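Molybdate-binding protein MolA (PDB 3PSH) binds molybdate and tungstate, but not sulfate or phosphate, in the periplasm as the solute-binding component of the MolBCA ABC transporter, a low-affinity molybdate importer. Local coordinates at residues A[25-34]-A[276-284]; A[109-117]-A[135-146]. All blocks are in the same frame, centred on the assembly; numbering follows the deposited sequence.

How the interactions relate
Interaction 1 joins residues 25-34 to 276-284 and supplies most residues round the molybdate, Y196 and R243 completing the site; interaction 2, where 109-117 meets 135-146, forms the layer behind it. Their centres lie 11 Å apart. L114 is one connection: its side chain is about 4 Å from those of Q27 and Y280, both molybdate ligands, and about 7 Å from the ion at the nearest atoms. The two contacts also touch directly, P281 O lying 3.3 Å from L114 CD1 and Y280 CE1 lying 3.2 Å from S113 O. Interaction 2 is thus second shell: it supplies a wall beside the residues that bind the anion, and both its segments fall between those of interaction 1 along the chain.

Interaction 1 (A[25-34]-A[276-284]); sequences QHQTLNIAVQ and KAWGYPMPE. With MOO (molybdate ion), chain B.
H26 turns its ring toward W278 and the molybdate because CG sits between its own backbone N and carbonyl carbon (chi1 50°). Q27 instead bends at chi2 (100°), which brings its amide over one face of the Y280 ring, CD toward the rim and the two planes well away from parallel. From there Q27 NE2 gives a hydrogen bond of 2.8 Å to molybdate O3, an oxygen also bound by Y280 N. H26 NE2 donates to O4, in the plane of the imidazole, at 2.8 Å. G279 N reaches O1 almost straight, at 2.8 Å and 176°. O4 lies over one face of the W278 indole, whose opposite face is covered by K276 CD. Y196 and R243 add further hydrogen bonds to the ion, as expected of a pocket built for an oxyanion.

Away from the anion, E284 ties the two segments together. N30 ND2 meets the syn lone pair of E284 OE2 at 2.7 Å, with amide and carboxylate planes nearly perpendicular, while K276 NZ takes the anti lone pair in a 2.6 Å salt bridge. Q34 NE2 donates to E284 OE1 from above the carboxylate plane, while Q34 OE1 is hydrogen-bonded to Y314 OH. The M282 sulfur accepts a weak bond from N30 ND2, and its CE packs 3.7 Å from I31 CD1.

Helix 26-34 follows strand 21-24 and here meets the N-terminal end of helix 283-297, with helix 307-319 against Q34, P283 and E284, helix 48-52 against H26 and N30, and helix 132-151 against I31.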
ATOM      1  N   GLN A  25      -2.884 -11.146   2.559  1.00 13.50           N
ATOM      2  CA  GLN A  25      -2.946  -9.769   2.026  1.00 13.20           C
ATOM      3  C   GLN A  25      -1.538  -9.215   2.215  1.00 12.26           C
ATOM      4  O   GLN A  25      -1.001  -9.273   3.353  1.00 14.32           O
ATOM      5  CB  GLN A  25      -3.971  -8.958   2.830  1.00 13.21           C
ATOM      6  CG  GLN A  25      -4.287  -7.592   2.084  1.00 13.75           C
ATOM      7  CD  GLN A  25      -4.668  -6.471   2.981  1.00  9.80           C
ATOM      8  OE1 GLN A  25      -5.758  -5.854   2.767  1.00 15.74           O
ATOM      9  NE2 GLN A  25      -3.884  -6.206   4.011  1.00 11.52           N
ATOM     10  N   HIS A  26      -0.856  -8.673   1.157  1.00 12.67           N
ATOM     11  CA  HIS A  26       0.463  -8.097   1.221  1.00 13.01           C
ATOM     12  C   HIS A  26       0.571  -6.826   2.071  1.00 11.75           C
ATOM     13  O   HIS A  26       1.553  -6.597   2.735  1.00 14.07           O
ATOM     14  CB  HIS A  26       1.031  -7.807  -0.196  1.00 12.26           C
ATOM     15  CG  HIS A  26       0.094  -7.032  -1.089  1.00 14.48           C
ATOM     16  ND1 HIS A  26      -1.132  -7.518  -1.486  1.00 11.90           N
ATOM     17  CD2 HIS A  26       0.240  -5.839  -1.729  1.00 12.10           C
ATOM     18  CE1 HIS A  26      -1.724  -6.660  -2.309  1.00 15.96           C
ATOM     19  NE2 HIS A  26      -0.940  -5.598  -2.400  1.00 10.79           N
ATOM     20  N   GLN A  27      -0.523  -6.065   2.104  1.00 12.51           N
ATOM     21  CA  GLN A  27      -0.491  -4.808   2.884  1.00 12.23           C
ATOM     22  C   GLN A  27      -0.375  -5.131   4.361  1.00 11.47           C
ATOM     23  O   GLN A  27       0.467  -4.578   5.100  1.00 13.18           O
ATOM     24  CB  GLN A  27      -1.700  -3.920   2.670  1.00 12.25           C
ATOM     25  CG  GLN A  27      -1.619  -3.481   1.160  1.00 11.42           C
ATOM     26  CD  GLN A  27      -2.512  -4.261   0.273  1.00 13.38           C
ATOM     27  OE1 GLN A  27      -2.867  -5.416   0.520  1.00 14.80           O
ATOM     28  NE2 GLN A  27      -2.887  -3.599  -0.857  1.00 13.24           N
ATOM     29  N   THR A  28      -1.249  -6.040   4.801  1.00 13.84           N
ATOM     30  CA  THR A  28      -1.136  -6.429   6.220  1.00 14.13           C
ATOM     31  C   THR A  28       0.243  -7.133   6.469  1.00 13.50           C
ATOM     32  O   THR A  28       0.836  -6.915   7.518  1.00 13.84           O
ATOM     33  CB  THR A  28      -2.213  -7.432   6.553  1.00 14.28           C
ATOM     34  OG1 THR A  28      -3.493  -6.784   6.591  1.00 13.19           O
ATOM     35  CG2 THR A  28      -1.927  -8.110   7.891  1.00 15.86           C
ATOM     36  N   LEU A  29       0.760  -7.955   5.532  1.00 10.77           N
ATOM     37  CA  LEU A  29       2.041  -8.608   5.702  1.00 10.74           C
ATOM     38  C   LEU A  29       3.123  -7.552   5.960  1.00 11.59           C
ATOM     39  O   LEU A  29       3.916  -7.729   6.846  1.00 13.83           O
ATOM     40  CB  LEU A  29       2.350  -9.529   4.468  1.00 12.23           C
ATOM     41  CG  LEU A  29       3.647 -10.357   4.547  1.00 13.65           C
ATOM     42  CD1 LEU A  29       3.744 -11.084   5.968  1.00 16.51           C
ATOM     43  CD2 LEU A  29       3.547 -11.362   3.414  1.00 14.90           C
ATOM     44  N   ASN A  30       3.157  -6.474   5.154  1.00 10.32           N
ATOM     45  CA  ASN A  30       4.226  -5.472   5.251  1.00 12.19           C
ATOM     46  C   ASN A  30       4.059  -4.788   6.637  1.00 12.30           C
ATOM     47  O   ASN A  30       5.032  -4.525   7.278  1.00 12.93           O
ATOM     48  CB  ASN A  30       4.039  -4.488   4.068  1.00 11.20           C
ATOM     49  CG  ASN A  30       5.044  -3.351   4.108  1.00 12.72           C
ATOM     50  OD1 ASN A  30       6.218  -3.549   4.524  1.00 11.55           O
ATOM     51  ND2 ASN A  30       4.606  -2.187   3.633  1.00 12.99           N
ATOM     52  N   ILE A  31       2.832  -4.493   7.024  1.00 11.00           N
ATOM     53  CA  ILE A  31       2.617  -3.958   8.419  1.00 12.12           C
ATOM     54  C   ILE A  31       3.183  -4.896   9.481  1.00 13.88           C
ATOM     55  O   ILE A  31       3.889  -4.442  10.400  1.00 13.80           O
ATOM     56  CB  ILE A  31       1.139  -3.494   8.640  1.00 11.71           C
ATOM     57  CG1 ILE A  31       0.775  -2.296   7.710  1.00 13.33           C
ATOM     58  CG2 ILE A  31       0.867  -3.275  10.219  1.00 12.79           C
ATOM     59  CD1 ILE A  31      -0.673  -2.055   7.566  1.00 15.15           C
ATOM     60  N   ALA A  32       2.834  -6.179   9.379  1.00 13.24           N
ATOM     61  CA  ALA A  32       3.291  -7.156  10.391  1.00 12.48           C
ATOM     62  C   ALA A  32       4.790  -7.232  10.425  1.00 14.49           C
ATOM     63  O   ALA A  32       5.372  -7.388  11.542  1.00 14.30           O
ATOM     64  CB  ALA A  32       2.755  -8.583  10.119  1.00 12.18           C
ATOM     65  N   VAL A  33       5.443  -7.092   9.251  1.00 13.42           N
ATOM     66  CA  VAL A  33       6.888  -7.121   9.243  1.00 14.48           C
ATOM     67  C   VAL A  33       7.366  -5.907  10.055  1.00 14.55           C
ATOM     68  O   VAL A  33       8.361  -5.959  10.826  1.00 13.27           O
ATOM     69  CB  VAL A  33       7.431  -7.107   7.753  1.00 13.07           C
ATOM     70  CG1 VAL A  33       8.944  -6.744   7.723  1.00 16.94           C
ATOM     71  CG2 VAL A  33       7.129  -8.441   7.073  1.00 14.46           C
ATOM     72  N   GLN A  34       6.690  -4.786   9.869  1.00 13.08           N
ATOM     73  CA  GLN A  34       7.159  -3.556  10.547  1.00 14.57           C
ATOM     74  C   GLN A  34       6.797  -3.508  12.030  1.00 14.85           C
ATOM     75  O   GLN A  34       7.152  -2.590  12.773  1.00 15.12           O
ATOM     76  CB  GLN A  34       6.691  -2.264   9.846  1.00 13.68           C
ATOM     77  CG  GLN A  34       7.273  -2.215   8.395  1.00 17.77           C
ATOM     78  CD  GLN A  34       6.722  -0.981   7.661  1.00 12.08           C
ATOM     79  OE1 GLN A  34       7.004   0.168   8.077  1.00 13.06           O
ATOM     80  NE2 GLN A  34       5.878  -1.215   6.630  1.00 15.15           N
ATOM     81  N   LYS A 276       5.492   3.830  -1.859  1.00 14.33           N
ATOM     82  CA  LYS A 276       4.403   3.030  -2.465  1.00 13.50           C
ATOM     83  C   LYS A 276       3.159   3.848  -2.853  1.00  9.65           C
ATOM     84  O   LYS A 276       2.311   4.178  -2.003  1.00 12.57           O
ATOM     85  CB  LYS A 276       4.016   1.923  -1.489  1.00 14.99           C
ATOM     86  CG  LYS A 276       5.244   1.144  -1.120  1.00 11.26           C
ATOM     87  CD  LYS A 276       4.785  -0.028  -0.143  1.00 11.83           C
ATOM     88  CE  LYS A 276       5.843  -1.196  -0.119  1.00 15.19           C
ATOM     89  NZ  LYS A 276       7.049  -0.722   0.605  1.00 11.73           N
ATOM     90  N   ALA A 277       3.088   4.197  -4.134  1.00 11.55           N
ATOM     91  CA  ALA A 277       1.836   4.855  -4.545  1.00 11.02           C
ATOM     92  C   ALA A 277       0.797   3.841  -4.932  1.00 10.45           C
ATOM     93  O   ALA A 277       0.285   3.833  -6.026  1.00 12.12           O
ATOM     94  CB  ALA A 277       2.072   5.855  -5.675  1.00 13.31           C
ATOM     95  N   TRP A 278       0.403   3.122  -3.892  1.00 11.37           N
ATOM     96  CA  TRP A 278      -0.375   1.913  -4.125  1.00 11.27           C
ATOM     97  C   TRP A 278      -1.854   2.294  -3.921  1.00 12.50           C
ATOM     98  O   TRP A 278      -2.216   3.378  -3.489  1.00 13.70           O
ATOM     99  CB  TRP A 278      -0.007   0.921  -3.011  1.00 11.01           C
ATOM    100  CG  TRP A 278       1.248   0.222  -3.237  1.00 12.89           C
ATOM    101  CD1 TRP A 278       2.200   0.454  -4.296  1.00 11.60           C
ATOM    102  CD2 TRP A 278       1.760  -0.860  -2.464  1.00 14.20           C
ATOM    103  NE1 TRP A 278       3.241  -0.444  -4.166  1.00 14.76           N
ATOM    104  CE2 TRP A 278       2.964  -1.285  -3.084  1.00 14.86           C
ATOM    105  CE3 TRP A 278       1.264  -1.589  -1.345  1.00 12.45           C
ATOM    106  CZ2 TRP A 278       3.720  -2.384  -2.567  1.00 15.65           C
ATOM    107  CZ3 TRP A 278       1.993  -2.711  -0.895  1.00 12.38           C
ATOM    108  CH2 TRP A 278       3.231  -3.042  -1.450  1.00 13.75           C
ATOM    109  N   GLY A 279      -2.747   1.378  -4.264  1.00 12.17           N
ATOM    110  CA  GLY A 279      -4.163   1.699  -4.034  1.00 10.80           C
ATOM    111  C   GLY A 279      -4.523   1.751  -2.552  1.00 10.76           C
ATOM    112  O   GLY A 279      -5.488   2.395  -2.188  1.00 13.19           O
ATOM    113  N   TYR A 280      -3.704   1.127  -1.722  1.00 12.09           N
ATOM    114  CA  TYR A 280      -3.803   1.164  -0.230  1.00 11.91           C
ATOM    115  C   TYR A 280      -2.631   1.994   0.387  1.00 12.74           C
ATOM    116  O   TYR A 280      -1.452   1.762  -0.011  1.00 14.53           O
ATOM    117  CB  TYR A 280      -3.706  -0.302   0.373  1.00 11.37           C
ATOM    118  CG  TYR A 280      -4.927  -1.159   0.099  1.00 12.72           C
ATOM    119  CD1 TYR A 280      -5.777  -1.600   1.149  1.00 11.18           C
ATOM    120  CD2 TYR A 280      -5.182  -1.589  -1.198  1.00 10.60           C
ATOM    121  CE1 TYR A 280      -6.918  -2.421   0.879  1.00 12.76           C
ATOM    122  CE2 TYR A 280      -6.318  -2.362  -1.486  1.00 15.26           C
ATOM    123  CZ  TYR A 280      -7.136  -2.805  -0.427  1.00 15.00           C
ATOM    124  OH  TYR A 280      -8.252  -3.584  -0.796  1.00 16.72           O
ATOM    125  N   PRO A 281      -2.870   2.732   1.506  1.00 12.59           N
ATOM    126  CA  PRO A 281      -1.817   3.491   2.140  1.00 13.12           C
ATOM    127  C   PRO A 281      -0.923   2.520   2.974  1.00 12.50           C
ATOM    128  O   PRO A 281      -1.456   1.600   3.634  1.00 14.80           O
ATOM    129  CB  PRO A 281      -2.586   4.388   3.067  1.00 11.61           C
ATOM    130  CG  PRO A 281      -3.859   3.538   3.567  1.00 12.21           C
ATOM    131  CD  PRO A 281      -4.198   2.903   2.212  1.00 12.15           C
ATOM    132  N   MET A 282       0.375   2.825   3.042  1.00 12.55           N
ATOM    133  CA  MET A 282       1.305   2.058   3.846  1.00 13.91           C
ATOM    134  C   MET A 282       2.104   3.074   4.603  1.00 14.17           C
ATOM    135  O   MET A 282       2.335   4.184   4.080  1.00 11.83           O
ATOM    136  CB  MET A 282       2.267   1.206   2.964  1.00 15.05           C
ATOM    137  CG  MET A 282       1.666   0.228   1.961  1.00 14.14           C
ATOM    138  SD  MET A 282       1.395  -1.493   2.645  1.00 15.30           S
ATOM    139  CE  MET A 282       0.512  -1.172   4.168  1.00 15.65           C
ATOM    140  N   PRO A 283       2.458   2.751   5.859  1.00 14.05           N
ATOM    141  CA  PRO A 283       3.008   3.783   6.711  1.00 13.84           C
ATOM    142  C   PRO A 283       4.255   4.390   6.125  1.00 14.70           C
ATOM    143  O   PRO A 283       4.449   5.609   6.302  1.00 14.45           O
ATOM    144  CB  PRO A 283       3.352   3.047   8.029  1.00 14.22           C
ATOM    145  CG  PRO A 283       3.285   1.470   7.662  1.00 12.16           C
ATOM    146  CD  PRO A 283       2.310   1.407   6.512  1.00 13.64           C
ATOM    147  N   GLU A 284       5.125   3.586   5.523  1.00 12.84           N
ATOM    148  CA  GLU A 284       6.356   4.167   4.902  1.00 13.56           C
ATOM    149  C   GLU A 284       6.093   5.026   3.711  1.00 13.76           C
ATOM    150  O   GLU A 284       6.926   5.893   3.384  1.00 14.32           O
ATOM    151  CB  GLU A 284       7.401   3.068   4.536  1.00 14.82           C
ATOM    152  CG  GLU A 284       6.992   2.106   3.399  1.00 13.75           C
ATOM    153  CD  GLU A 284       6.053   0.956   3.737  1.00 14.73           C
ATOM    154  OE1 GLU A 284       5.402   0.997   4.810  1.00 13.55           O
ATOM    155  OE2 GLU A 284       5.984   0.013   2.907  1.00 14.61           O
TER
HETATM  156 MO   MOO B   1      -2.354  -2.216  -4.019  1.00 33.20          MO
HETATM  157  O1  MOO B   1      -1.971  -1.127  -5.255  1.00 14.90           O
HETATM  158  O2  MOO B   1      -3.921  -2.896  -4.240  1.00 20.52           O
HETATM  159  O3  MOO B   1      -2.351  -1.407  -2.522  1.00 16.87           O
HETATM  160  O4  MOO B   1      -1.060  -3.313  -3.930  1.00 14.46           O

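Interaction 2 (A[109-117]-A[135-146]); sequences VVAISLRTG and AYNDGLKQGIEL
T116 and A135 make the principal polar link: T116 N donates to A135 O at 2.9 Å and 167°. This same carbonyl also accepts a weak helical bond from G139 N and a CH...O contact from R115 CA, so three groups converge on it. Water 2 joins T116 OG1 to D138 OD2, which is also in a salt bridge with K134. Water 1 donates to R115 O and to Q142 OE1, both at 2.8 Å; S113 OG gives R115 O a second bond, on a lone pair in the carbonyl plane, and Q7 NE2 gives one to Q142 OE1. The R115 side chain runs alongside Y136, CB 3.6 Å from CE1. R115 NH2 is satisfied by the carbonyls of E121 and K124, and Y136 OH by G199 O.

The backbones come very close at R115 and G139, with CA atoms 3.6 Å apart, so that the loop backbone lies directly on the helix at G139. L114 CD2 lies over G143 CA, and farther along L146 CD2 packs 3.5 Å from I112 CD1.

Strand 109-112, at the edge of a parallel sheet, and helix 132-151 run nearly antiparallel (156°), joined by a long connection: a strand-then-helix unit of the alpha/beta fold of periplasmic binding proteins.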
ATOM      1  N   VAL A 109     -11.365 -15.077  11.074  1.00 13.06           N
ATOM      2  CA  VAL A 109     -10.916 -14.295   9.927  1.00 12.38           C
ATOM      3  C   VAL A 109     -10.980 -12.786  10.283  1.00 11.02           C
ATOM      4  O   VAL A 109     -11.984 -12.327  10.848  1.00 14.55           O
ATOM      5  CB  VAL A 109     -11.963 -14.484   8.778  1.00 11.33           C
ATOM      6  CG1 VAL A 109     -11.725 -13.402   7.578  1.00 12.06           C
ATOM      7  CG2 VAL A 109     -11.866 -15.871   8.177  1.00 11.32           C
ATOM      8  N   VAL A 110      -9.923 -12.060   9.925  1.00 10.91           N
ATOM      9  CA  VAL A 110      -9.865 -10.650  10.234  1.00 10.59           C
ATOM     10  C   VAL A 110      -9.556  -9.942   8.909  1.00 12.13           C
ATOM     11  O   VAL A 110      -8.517 -10.204   8.285  1.00 13.44           O
ATOM     12  CB  VAL A 110      -8.704 -10.322  11.168  1.00 12.19           C
ATOM     13  CG1 VAL A 110      -8.565  -8.743  11.434  1.00 12.89           C
ATOM     14  CG2 VAL A 110      -8.948 -10.994  12.503  1.00  9.88           C
ATOM     15  N   ALA A 111     -10.568  -9.183   8.463  1.00 12.89           N
ATOM     16  CA  ALA A 111     -10.528  -8.453   7.120  1.00 14.36           C
ATOM     17  C   ALA A 111      -9.891  -7.084   7.319  1.00 15.04           C
ATOM     18  O   ALA A 111     -10.214  -6.344   8.356  1.00 16.10           O
ATOM     19  CB  ALA A 111     -11.965  -8.331   6.578  1.00 12.59           C
ATOM     20  N   ILE A 112      -8.927  -6.772   6.463  1.00 12.32           N
ATOM     21  CA  ILE A 112      -8.224  -5.501   6.609  1.00 11.85           C
ATOM     22  C   ILE A 112      -8.407  -4.693   5.304  1.00 11.93           C
ATOM     23  O   ILE A 112      -8.179  -5.178   4.219  1.00 13.86           O
ATOM     24  CB  ILE A 112      -6.738  -5.748   6.838  1.00 11.63           C
ATOM     25  CG1 ILE A 112      -6.479  -6.409   8.218  1.00 12.20           C
ATOM     26  CG2 ILE A 112      -5.907  -4.356   6.734  1.00 13.89           C
ATOM     27  CD1 ILE A 112      -6.802  -5.590   9.526  1.00 12.98           C
ATOM     28  N   SER A 113      -8.823  -3.433   5.495  1.00 13.63           N
ATOM     29  CA  SER A 113      -8.993  -2.567   4.339  1.00 12.96           C
ATOM     30  C   SER A 113      -8.028  -1.385   4.432  1.00 12.38           C
ATOM     31  O   SER A 113      -7.873  -0.715   3.404  1.00 14.73           O
ATOM     32  CB  SER A 113     -10.375  -1.911   4.332  1.00 15.13           C
ATOM     33  OG  SER A 113     -10.541  -1.130   5.485  1.00 13.04           O
ATOM     34  N   LEU A 114      -7.492  -1.045   5.642  1.00 12.31           N
ATOM     35  CA  LEU A 114      -6.733   0.219   5.810  1.00 12.30           C
ATOM     36  C   LEU A 114      -7.561   1.460   5.359  1.00 15.10           C
ATOM     37  O   LEU A 114      -6.995   2.548   4.976  1.00 13.77           O
ATOM     38  CB  LEU A 114      -5.379   0.161   5.070  1.00 13.34           C
ATOM     39  CG  LEU A 114      -4.559  -1.064   5.504  1.00 15.19           C
ATOM     40  CD1 LEU A 114      -3.192  -0.984   4.734  1.00 12.35           C
ATOM     41  CD2 LEU A 114      -4.327  -1.128   6.995  1.00 13.88           C
ATOM     42  N   ARG A 115      -8.863   1.349   5.435  1.00 14.80           N
ATOM     43  CA  ARG A 115      -9.775   2.447   5.133  1.00 16.72           C
ATOM     44  C   ARG A 115     -11.003   2.437   6.072  1.00 17.28           C
ATOM     45  O   ARG A 115     -11.587   1.379   6.434  1.00 16.36           O
ATOM     46  CB  ARG A 115     -10.150   2.408   3.625  1.00 18.18           C
ATOM     47  CG  ARG A 115     -11.346   1.671   3.141  1.00 22.69           C
ATOM     48  CD  ARG A 115     -11.719   2.141   1.729  1.00 19.67           C
ATOM     49  NE  ARG A 115     -12.698   1.226   1.188  1.00 21.58           N
ATOM     50  CZ  ARG A 115     -12.416   0.249   0.371  1.00 18.18           C
ATOM     51  NH1 ARG A 115     -11.164  -0.030  -0.041  1.00 22.46           N
ATOM     52  NH2 ARG A 115     -13.379  -0.508  -0.004  1.00 23.58           N
ATOM     53  N   THR A 116     -11.453   3.607   6.455  1.00 15.03           N
ATOM     54  CA  THR A 116     -12.796   3.686   7.085  1.00 17.59           C
ATOM     55  C   THR A 116     -13.747   3.989   5.920  1.00 19.56           C
ATOM     56  O   THR A 116     -13.989   3.142   5.050  1.00 22.53           O
ATOM     57  CB  THR A 116     -12.802   4.682   8.303  1.00 13.25           C
ATOM     58  OG1 THR A 116     -12.313   5.947   7.864  1.00 15.68           O
ATOM     59  CG2 THR A 116     -11.947   4.196   9.442  1.00 14.13           C
ATOM     60  N   GLY A 117     -14.288   5.174   5.868  1.00 21.92           N
ATOM     61  CA  GLY A 117     -15.189   5.533   4.804  1.00 24.31           C
ATOM     62  C   GLY A 117     -16.578   4.940   4.980  1.00 24.06           C
ATOM     63  O   GLY A 117     -16.886   4.282   5.991  1.00 24.01           O
ATOM     64  N   ALA A 135     -10.699   8.867   5.122  1.00 13.39           N
ATOM     65  CA  ALA A 135     -10.985   7.457   5.162  1.00 14.90           C
ATOM     66  C   ALA A 135      -9.664   6.727   5.188  1.00 15.25           C
ATOM     67  O   ALA A 135      -9.529   5.743   5.931  1.00 13.56           O
ATOM     68  CB  ALA A 135     -11.816   7.053   3.918  1.00 14.08           C
ATOM     69  N   TYR A 136      -8.740   7.096   4.299  1.00 14.37           N
ATOM     70  CA  TYR A 136      -7.413   6.426   4.327  1.00 11.95           C
ATOM     71  C   TYR A 136      -6.506   6.788   5.506  1.00 12.12           C
ATOM     72  O   TYR A 136      -5.709   5.961   6.069  1.00 13.50           O
ATOM     73  CB  TYR A 136      -6.644   6.544   2.959  1.00 12.26           C
ATOM     74  CG  TYR A 136      -7.340   5.694   1.854  1.00 11.78           C
ATOM     75  CD1 TYR A 136      -7.377   4.272   2.017  1.00 12.17           C
ATOM     76  CD2 TYR A 136      -7.883   6.255   0.658  1.00 12.58           C
ATOM     77  CE1 TYR A 136      -7.974   3.470   0.997  1.00 14.50           C
ATOM     78  CE2 TYR A 136      -8.458   5.431  -0.342  1.00 13.60           C
ATOM     79  CZ  TYR A 136      -8.467   4.045  -0.140  1.00 17.30           C
ATOM     80  OH  TYR A 136      -9.066   3.239  -1.051  1.00 16.50           O
ATOM     81  N   ASN A 137      -6.547   8.068   5.928  1.00 12.10           N
ATOM     82  CA  ASN A 137      -5.816   8.427   7.124  1.00 13.48           C
ATOM     83  C   ASN A 137      -6.284   7.626   8.377  1.00 12.33           C
ATOM     84  O   ASN A 137      -5.516   6.994   9.098  1.00 12.59           O
ATOM     85  CB  ASN A 137      -5.984   9.901   7.405  1.00 13.56           C
ATOM     86  CG  ASN A 137      -5.203  10.763   6.375  1.00 15.37           C
ATOM     87  OD1 ASN A 137      -4.322  10.226   5.702  1.00 14.95           O
ATOM     88  ND2 ASN A 137      -5.518  12.067   6.283  1.00 19.49           N
ATOM     89  N   ASP A 138      -7.588   7.719   8.610  1.00 14.11           N
ATOM     90  CA  ASP A 138      -8.139   7.048   9.783  1.00 15.08           C
ATOM     91  C   ASP A 138      -8.067   5.519   9.624  1.00 16.61           C
ATOM     92  O   ASP A 138      -7.879   4.806  10.573  1.00 13.59           O
ATOM     93  CB  ASP A 138      -9.595   7.437   9.920  1.00 14.98           C
ATOM     94  CG  ASP A 138      -9.801   8.898  10.428  1.00 18.14           C
ATOM     95  OD1 ASP A 138      -8.771   9.522  10.801  1.00 18.56           O
ATOM     96  OD2 ASP A 138     -10.990   9.337  10.426  1.00 17.13           O
ATOM     97  N   GLY A 139      -8.081   5.056   8.401  1.00 13.74           N
ATOM     98  CA  GLY A 139      -8.165   3.584   8.126  1.00 14.71           C
ATOM     99  C   GLY A 139      -6.773   2.968   8.303  1.00 13.24           C
ATOM    100  O   GLY A 139      -6.683   1.801   8.797  1.00 14.96           O
ATOM    101  N   LEU A 140      -5.697   3.738   7.993  1.00 12.69           N
ATOM    102  CA  LEU A 140      -4.355   3.241   8.126  1.00 13.43           C
ATOM    103  C   LEU A 140      -4.094   3.163   9.595  1.00 14.02           C
ATOM    104  O   LEU A 140      -3.646   2.145  10.094  1.00 13.92           O
ATOM    105  CB  LEU A 140      -3.359   4.243   7.469  1.00 11.82           C
ATOM    106  CG  LEU A 140      -1.906   3.813   7.660  1.00 12.98           C
ATOM    107  CD1 LEU A 140      -1.557   2.452   7.142  1.00 10.87           C
ATOM    108  CD2 LEU A 140      -1.085   4.858   6.855  1.00 10.05           C
ATOM    109  N   LYS A 141      -4.458   4.211  10.334  1.00 14.40           N
ATOM    110  CA  LYS A 141      -4.245   4.205  11.779  1.00 14.34           C
ATOM    111  C   LYS A 141      -5.067   3.047  12.414  1.00 15.85           C
ATOM    112  O   LYS A 141      -4.527   2.341  13.302  1.00 16.86           O
ATOM    113  CB  LYS A 141      -4.747   5.542  12.446  1.00 14.29           C
ATOM    114  CG  LYS A 141      -4.704   5.588  13.931  1.00 18.31           C
ATOM    115  CD  LYS A 141      -5.185   6.992  14.339  1.00 22.24           C
ATOM    116  CE  LYS A 141      -5.642   7.106  15.785  1.00 26.64           C
ATOM    117  NZ  LYS A 141      -4.909   6.457  16.854  1.00 27.56           N
ATOM    118  N   GLN A 142      -6.329   2.930  12.062  1.00 15.00           N
ATOM    119  CA  GLN A 142      -7.247   1.871  12.682  1.00 12.73           C
ATOM    120  C   GLN A 142      -6.706   0.461  12.313  1.00 13.57           C
ATOM    121  O   GLN A 142      -6.671  -0.485  13.122  1.00 16.44           O
ATOM    122  CB  GLN A 142      -8.664   2.073  12.192  1.00 13.32           C
ATOM    123  CG  GLN A 142      -9.592   0.951  12.484  1.00 17.26           C
ATOM    124  CD  GLN A 142     -10.940   1.167  11.850  1.00 17.24           C
ATOM    125  OE1 GLN A 142     -11.123   0.805  10.731  1.00 17.19           O
ATOM    126  NE2 GLN A 142     -11.942   1.674  12.637  1.00 23.50           N
ATOM    127  N   GLY A 143      -6.245   0.340  11.037  1.00 11.84           N
ATOM    128  CA  GLY A 143      -5.696  -0.935  10.605  1.00 11.19           C
ATOM    129  C   GLY A 143      -4.431  -1.380  11.290  1.00 11.86           C
ATOM    130  O   GLY A 143      -4.250  -2.530  11.661  1.00 12.76           O
ATOM    131  N   ILE A 144      -3.485  -0.443  11.339  1.00 11.20           N
ATOM    132  CA  ILE A 144      -2.257  -0.729  12.055  1.00 11.85           C
ATOM    133  C   ILE A 144      -2.616  -1.103  13.526  1.00 10.36           C
ATOM    134  O   ILE A 144      -2.024  -2.068  14.082  1.00 13.35           O
ATOM    135  CB  ILE A 144      -1.218   0.482  11.977  1.00 10.84           C
ATOM    136  CG1 ILE A 144      -0.670   0.637  10.539  1.00 11.96           C
ATOM    137  CG2 ILE A 144      -0.024   0.172  12.937  1.00 15.23           C
ATOM    138  CD1 ILE A 144       0.243   1.909  10.458  1.00 15.58           C
ATOM    139  N   GLU A 145      -3.479  -0.261  14.093  1.00 13.03           N
ATOM    140  CA  GLU A 145      -3.875  -0.588  15.526  1.00 12.96           C
ATOM    141  C   GLU A 145      -4.425  -1.965  15.684  1.00 14.65           C
ATOM    142  O   GLU A 145      -4.099  -2.690  16.696  1.00 14.20           O
ATOM    143  CB  GLU A 145      -4.745   0.487  16.157  1.00 13.55           C
ATOM    144  CG  GLU A 145      -4.006   1.847  16.237  1.00 16.25           C
ATOM    145  CD  GLU A 145      -4.957   3.011  16.521  1.00 18.19           C
ATOM    146  OE1 GLU A 145      -6.179   2.826  16.380  1.00 24.17           O
ATOM    147  OE2 GLU A 145      -4.453   4.103  16.802  1.00 24.91           O
ATOM    148  N   LEU A 146      -5.252  -2.352  14.729  1.00 13.72           N
ATOM    149  CA  LEU A 146      -5.946  -3.731  14.791  1.00 13.12           C
ATOM    150  C   LEU A 146      -4.916  -4.847  14.613  1.00 15.32           C
ATOM    151  O   LEU A 146      -4.911  -5.790  15.365  1.00 14.31           O
ATOM    152  CB  LEU A 146      -7.068  -3.817  13.758  1.00 14.52           C
ATOM    153  CG  LEU A 146      -7.655  -5.238  13.534  1.00 12.16           C
ATOM    154  CD1 LEU A 146      -8.385  -5.655  14.922  1.00 19.21           C
ATOM    155  CD2 LEU A 146      -8.789  -5.123  12.382  1.00 15.96           C
TER
HETATM  156  O   HOH W   1     -12.920   0.334   8.679  1.00 19.03           O
HETATM  157  O   HOH W   2     -12.994   7.763   9.774  1.00 21.74           O